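OBG-type G domain-containing protein (Pyrococcus horikoshii, PDB 2E87) is of unknown cellular role but binds GDP and is probably a GTP-binding protein of the Obg and NOG1 type. Local coordinates at residues K38-K41 against A42-E46; V50-V53 against S54-R58. All coordinates share one frame; numbering follows the deposited sequence.

How the contacts relate
Both contacts are local, each made between successive turns of helix 38-67. Contact 1, residues 38-46, occupies the first turns of that helix, and contact 2, residues 50-58, follows in series further along, with about 18 Å between the two centres. The centre of contact 1 lies about 51 Å from the centre of the chain and that of contact 2 about 33 Å, so the helix runs from the far end of the elongated molecule inward. Contact 1, at the surface, touches helix 122-142 and the loop before helix 38-67; contact 2 is largely buried, its valines packed on helices 14-30, 88-117 and 122-142. Both belong to the NOG1 N-terminal helical region, away from the GDP site.

Contact 1: residues K38-K41 against A42-E46; sequences KVKK and ARLRE
The side chains of V39 and K40 meet R43, and K40 also meets L44, one turn on along the same helix. K40 extends with CG anti to the backbone N (chi1 -170°), its methylenes packing on R43 (CG to NH2 3.8 Å), and bends only at chi4, which sets NZ beside the L44 methyls, 3.8 Å from CD1. R43 bends at chi3 (65°), bringing one guanidinium face over K40 CA; its long chain lets NH1 pass V39 CG1 at 3.9 Å and reach S119 O and N120 OD1 in weak hydrogen bonds. The charged ends of K40 and R43 stay apart, NZ to NH2 being 5.7 Å. In the backbone R43 N donates to V39 O (3.0 Å) and L44 N to K40 O (2.9 Å). L44, with CG anti to its carbonyl carbon (chi1 -59°), rests that atom 3.1 Å from K40 O. Trimming L44 to an alanine would probably strip this cover from K40 O and open a gap beside F32 and R35. R45 runs back past K41 O, CB and CG each 3.5 Å from it, before its NE bonds to A29 O. V39, whose branched methyls suit packing on P122 and I125, faces helix 122-142 together with R43, whereas K41, L44 and R45 rest on the loop joining helix 14-30 to helix 38-67.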
# COMPACT_ATOMS: atom_id res chain seq x y z
N LYS A 38 12.29 -56.30 1.00
CA LYS A 38 13.37 -55.31 1.06
C LYS A 38 13.07 -54.17 0.08
O LYS A 38 13.08 -52.99 0.45
CB LYS A 38 14.73 -55.92 0.69
CG LYS A 38 15.88 -54.89 0.69
CD LYS A 38 17.14 -55.34 -0.08
CE LYS A 38 18.25 -54.27 -0.03
NZ LYS A 38 19.45 -54.55 -0.89
N VAL A 39 12.79 -54.54 -1.17
CA VAL A 39 12.49 -53.59 -2.24
C VAL A 39 11.22 -52.80 -1.98
O VAL A 39 11.13 -51.63 -2.36
CB VAL A 39 12.34 -54.32 -3.60
CG1 VAL A 39 11.66 -53.42 -4.62
CG2 VAL A 39 13.71 -54.71 -4.12
N LYS A 40 10.26 -53.42 -1.32
CA LYS A 40 9.00 -52.76 -1.01
C LYS A 40 9.25 -51.65 0.01
O LYS A 40 8.65 -50.57 -0.08
CB LYS A 40 8.00 -53.78 -0.44
CG LYS A 40 6.57 -53.26 -0.30
CD LYS A 40 5.66 -54.27 0.40
CE LYS A 40 4.18 -53.91 0.24
NZ LYS A 40 3.84 -52.55 0.73
N LYS A 41 10.15 -51.91 0.96
CA LYS A 41 10.50 -50.96 2.02
C LYS A 41 11.22 -49.74 1.49
O LYS A 41 10.94 -48.62 1.90
CB LYS A 41 11.35 -51.65 3.09
CG LYS A 41 10.55 -52.62 3.96
CD LYS A 41 11.35 -53.10 5.17
CE LYS A 41 10.48 -53.96 6.07
NZ LYS A 41 11.25 -54.64 7.16
N ALA A 42 12.16 -49.95 0.58
CA ALA A 42 12.89 -48.85 -0.03
C ALA A 42 11.87 -48.03 -0.84
O ALA A 42 11.85 -46.79 -0.78
CB ALA A 42 13.99 -49.38 -0.93
N ARG A 43 11.02 -48.73 -1.58
CA ARG A 43 10.00 -48.12 -2.41
C ARG A 43 9.02 -47.25 -1.61
O ARG A 43 8.62 -46.18 -2.08
CB ARG A 43 9.25 -49.20 -3.19
CG ARG A 43 8.13 -48.70 -4.10
CD ARG A 43 7.65 -49.77 -5.08
NE ARG A 43 7.04 -50.93 -4.43
CZ ARG A 43 7.23 -52.20 -4.80
NH1 ARG A 43 8.03 -52.48 -5.83
NH2 ARG A 43 6.64 -53.18 -4.14
N LEU A 44 8.63 -47.69 -0.42
CA LEU A 44 7.71 -46.91 0.40
C LEU A 44 8.43 -45.74 1.05
O LEU A 44 7.81 -44.77 1.46
CB LEU A 44 7.09 -47.76 1.51
CG LEU A 44 6.29 -49.00 1.11
CD1 LEU A 44 5.77 -49.68 2.37
CD2 LEU A 44 5.13 -48.61 0.21
N ARG A 45 9.75 -45.85 1.16
CA ARG A 45 10.52 -44.78 1.76
C ARG A 45 10.69 -43.68 0.73
O ARG A 45 10.52 -42.50 1.04
CB ARG A 45 11.90 -45.27 2.22
CG ARG A 45 11.95 -45.77 3.64
CD ARG A 45 13.34 -45.67 4.25
NE ARG A 45 13.36 -46.24 5.60
CZ ARG A 45 13.51 -47.54 5.85
NH1 ARG A 45 13.67 -48.40 4.85
NH2 ARG A 45 13.49 -47.98 7.10
N GLU A 46 11.04 -44.09 -0.48
CA GLU A 46 11.25 -43.16 -1.58
C GLU A 46 9.96 -42.41 -1.87
O GLU A 46 9.98 -41.22 -2.16
CB GLU A 46 11.75 -43.94 -2.80
CG GLU A 46 13.08 -44.63 -2.53
CD GLU A 46 14.24 -43.66 -2.39
OE1 GLU A 46 14.03 -42.54 -1.91
OE2 GLU A 46 15.38 -44.03 -2.74

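Contact 2: residues V50-V53 against S54-R58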
# COMPACT_ATOMS: atom_id res chain seq x y z
N VAL A 50 9.37 -38.39 -1.64
CA VAL A 50 8.78 -37.58 -2.70
C VAL A 50 7.60 -36.75 -2.20
O VAL A 50 7.44 -35.60 -2.59
CB VAL A 50 8.34 -38.46 -3.88
CG1 VAL A 50 7.46 -37.67 -4.82
CG2 VAL A 50 9.56 -38.96 -4.62
N ARG A 51 6.79 -37.33 -1.33
CA ARG A 51 5.63 -36.61 -0.80
C ARG A 51 6.01 -35.54 0.20
O ARG A 51 5.39 -34.48 0.23
CB ARG A 51 4.64 -37.57 -0.13
CG ARG A 51 4.04 -38.60 -1.05
CD ARG A 51 2.65 -38.98 -0.55
NE ARG A 51 2.13 -40.16 -1.23
CZ ARG A 51 2.49 -41.41 -0.92
NH1 ARG A 51 3.37 -41.63 0.06
NH2 ARG A 51 1.97 -42.43 -1.59
N THR A 52 7.01 -35.82 1.03
CA THR A 52 7.43 -34.87 2.04
C THR A 52 8.07 -33.64 1.37
O THR A 52 7.81 -32.51 1.76
CB THR A 52 8.42 -35.52 3.04
OG1 THR A 52 7.85 -36.74 3.54
CG2 THR A 52 8.69 -34.59 4.22
N VAL A 53 8.91 -33.86 0.36
CA VAL A 53 9.52 -32.73 -0.32
C VAL A 53 8.43 -31.92 -0.96
O VAL A 53 8.40 -30.70 -0.86
CB VAL A 53 10.50 -33.16 -1.43
CG1 VAL A 53 10.88 -31.94 -2.31
CG2 VAL A 53 11.73 -33.77 -0.80
N SER A 54 7.50 -32.60 -1.62
CA SER A 54 6.41 -31.91 -2.28
C SER A 54 5.58 -31.07 -1.32
O SER A 54 5.26 -29.92 -1.60
CB SER A 54 5.51 -32.91 -3.00
OG SER A 54 4.50 -32.23 -3.72
N ASN A 55 5.24 -31.64 -0.16
CA ASN A 55 4.43 -30.92 0.81
C ASN A 55 5.11 -29.77 1.51
O ASN A 55 4.49 -28.74 1.74
CB ASN A 55 3.89 -31.87 1.87
CG ASN A 55 2.58 -32.47 1.46
OD1 ASN A 55 2.54 -33.39 0.64
ND2 ASN A 55 1.48 -31.93 2.00
N VAL A 56 6.37 -29.95 1.86
CA VAL A 56 7.08 -28.90 2.54
C VAL A 56 7.26 -27.70 1.63
O VAL A 56 7.05 -26.57 2.05
CB VAL A 56 8.44 -29.42 3.04
CG1 VAL A 56 9.32 -28.27 3.50
CG2 VAL A 56 8.20 -30.37 4.19
N VAL A 57 7.61 -27.94 0.37
CA VAL A 57 7.79 -26.85 -0.57
C VAL A 57 6.47 -26.14 -0.84
O VAL A 57 6.38 -24.92 -0.76
CB VAL A 57 8.37 -27.34 -1.91
CG1 VAL A 57 8.27 -26.23 -2.94
CG2 VAL A 57 9.81 -27.78 -1.72
N ARG A 58 5.44 -26.92 -1.15
CA ARG A 58 4.15 -26.34 -1.46
C ARG A 58 3.54 -25.61 -0.28
O ARG A 58 2.90 -24.59 -0.45
CB ARG A 58 3.21 -27.42 -2.00
CG ARG A 58 3.54 -27.81 -3.45
CD ARG A 58 3.09 -29.23 -3.77
NE ARG A 58 1.68 -29.40 -3.46
CZ ARG A 58 1.22 -30.29 -2.59
NH1 ARG A 58 2.04 -31.11 -1.96
NH2 ARG A 58 -0.08 -30.34 -2.36
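S54 begins the second segment by donating its backbone N to V50 O at 3.2 Å, while its CB sits 3.3 Å from that same oxygen. OG stands anti to the backbone N (chi1 -176°), a small hydroxyl whose buried oxygen is satisfied by E109 OE1 of helix 88-117 and, weakly, by R58 NH1 at 3.2 Å. N55, partly exposed where a polar residue is easily accommodated, sends its backbone N to R51 O (2.9 Å). V56 then gives its N to T52 O, with an N-H...O angle of 164°, and its CG2 lies 3.3 Å from T52 O and, more loosely, 4.2 Å from T52 CG2; T52 turns its hydroxyl back to L48 O, so the threonine offers a methyl here. V57 repeats the pattern on V53: its N bonds to V53 O, and its CG2 approaches V53 CG1 at 4.3 Å. Both valines meet helices 14-30 and 122-142, where compact branched side chains fit between neighbours. R58, the last residue, lays its chain against I105, and NH1 also forms a long, weak ion pair with E109. The bonds from each N to the carbonyl four residues back mark an alpha-helix; its buried valine face, packed on neighbouring helices, is that of a helix in a helical bundle.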